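Local structure of putative hydrolase (Shewanella frigidimarina, 3LHO) at residues A12-Q15 with D16-M20. The protein probably acts as an iron(II)-dependent dioxygenase of the 2-oxoadipate dioxygenase/decarboxylase family, and carries a nickel ion in this crystal. Residues are numbered along the deposited sequence; the frame is centred on the assembly and turned at random.
Sequences ALWQ and DYIKM
W14 and I18, one helical turn apart, meet by a CH-pi contact: methyl CG2 of I18 stands over one face of the indole, 3.7 Å from the centroid of the W14 six-membered ring and 25° off its normal. CG2 is displaced toward the rim, and its closest ring atom is CE2 of W14, at 3.4 Å. With CG of W14 anti to the backbone N (chi1 175°), the indole projects outward from beside its own carbonyl carbon, and its six-membered ring leans toward the following turn, where I18 and Y17 lie. The other branch of I18 runs beside the Q15 side chain, with CD1 of I18 3.5 Å from OE1 of Q15. Y17 meets the indole differently: the two six-membered rings are oblique, their planes at 44°, and touch where CE3 of W14 lies 3.7 Å from CD2 of Y17. An alanine in place of W14 would probably leave CG2 of I18 without its aromatic surface and open a gap beside CD2 and CE2 of Y17. Helical i to i+4 hydrogen bonds from the N atoms of D16, Y17 and I18 to the carbonyls of A12, L13 and W14 set W14 and I18 one turn apart; N of Y17 lies 2.9 Å from O of L13. That oxygen also accepts from a water that donates to OD2 of D16 as well; the same carboxylate forms a salt bridge with R162. Within the fold, helix 6-20 packs W14, Y17 and I18 on helix 22-32, through A24 and A25, while L13, W14 and Y17 meet F166 of strand 165-169, next to the nickel ligand H165, which Y17 also touches.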
# COMPACT_ATOMS: atom_id res chain seq x y z
N ALA A 12 -10.62 -7.96 6.02
CA ALA A 12 -10.41 -7.10 7.17
C ALA A 12 -9.52 -5.91 6.81
O ALA A 12 -9.77 -4.75 7.23
CB ALA A 12 -9.82 -7.92 8.34
N LEU A 13 -8.51 -6.15 5.97
CA LEU A 13 -7.66 -5.08 5.52
C LEU A 13 -8.42 -4.06 4.67
O LEU A 13 -8.21 -2.85 4.79
CB LEU A 13 -6.46 -5.64 4.71
CG LEU A 13 -5.28 -4.73 4.42
CD1 LEU A 13 -4.38 -4.45 5.67
CD2 LEU A 13 -4.41 -5.33 3.29
N TRP A 14 -9.26 -4.55 3.78
CA TRP A 14 -10.11 -3.70 2.94
C TRP A 14 -11.11 -2.90 3.76
O TRP A 14 -11.29 -1.71 3.52
CB TRP A 14 -10.82 -4.57 1.91
CG TRP A 14 -11.83 -3.85 1.04
CD1 TRP A 14 -13.20 -3.85 1.21
CD2 TRP A 14 -11.56 -3.05 -0.11
NE1 TRP A 14 -13.79 -3.08 0.22
CE2 TRP A 14 -12.81 -2.57 -0.60
CE3 TRP A 14 -10.39 -2.69 -0.78
CZ2 TRP A 14 -12.91 -1.77 -1.74
CZ3 TRP A 14 -10.50 -1.88 -1.91
CH2 TRP A 14 -11.75 -1.43 -2.38
N GLN A 15 -11.75 -3.53 4.73
CA GLN A 15 -12.72 -2.78 5.58
C GLN A 15 -12.05 -1.58 6.28
O GLN A 15 -12.63 -0.49 6.36
CB GLN A 15 -13.44 -3.66 6.62
CG GLN A 15 -14.57 -4.56 6.02
CD GLN A 15 -15.58 -3.78 5.12
OE1 GLN A 15 -15.95 -2.63 5.42
NE2 GLN A 15 -16.02 -4.41 4.03
N ASP A 16 -10.83 -1.80 6.74
CA ASP A 16 -10.05 -0.75 7.35
C ASP A 16 -9.61 0.33 6.37
O ASP A 16 -9.72 1.52 6.67
CB ASP A 16 -8.86 -1.31 8.11
CG ASP A 16 -8.01 -0.23 8.67
OD1 ASP A 16 -8.40 0.37 9.65
OD2 ASP A 16 -6.99 0.14 8.06
N TYR A 17 -9.11 -0.11 5.22
CA TYR A 17 -8.67 0.77 4.15
C TYR A 17 -9.73 1.73 3.61
O TYR A 17 -9.42 2.91 3.36
CB TYR A 17 -8.18 -0.11 3.01
CG TYR A 17 -7.82 0.55 1.67
CD1 TYR A 17 -6.68 1.34 1.55
CD2 TYR A 17 -8.56 0.28 0.53
CE1 TYR A 17 -6.30 1.91 0.32
CE2 TYR A 17 -8.21 0.82 -0.72
CZ TYR A 17 -7.09 1.64 -0.82
OH TYR A 17 -6.73 2.13 -2.06
N ILE A 18 -10.95 1.23 3.40
CA ILE A 18 -12.03 2.07 2.86
C ILE A 18 -12.49 3.15 3.84
O ILE A 18 -13.04 4.15 3.41
CB ILE A 18 -13.27 1.26 2.30
CG1 ILE A 18 -13.98 0.45 3.40
CG2 ILE A 18 -12.89 0.38 1.11
CD1 ILE A 18 -15.30 -0.23 2.91
N LYS A 19 -12.24 2.97 5.13
CA LYS A 19 -12.47 4.02 6.09
C LYS A 19 -11.62 5.24 5.80
O LYS A 19 -12.08 6.35 6.00
CB LYS A 19 -12.23 3.56 7.53
CG LYS A 19 -13.14 2.45 7.99
CD LYS A 19 -12.72 1.97 9.38
CE LYS A 19 -13.53 0.79 9.84
NZ LYS A 19 -13.00 0.32 11.15
N MSE A 20 -10.37 5.03 5.36
CA MSE A 20 -9.48 6.10 4.97
C MSE A 20 -9.76 6.52 3.54
O MSE A 20 -9.48 7.65 3.19
CB MSE A 20 -8.01 5.64 4.94
CG MSE A 20 -7.40 5.49 6.30
SE MSE A 20 -5.60 4.99 6.09
CE MSE A 20 -5.83 3.18 5.46
O HOH W 1 -6.06 -1.25 5.99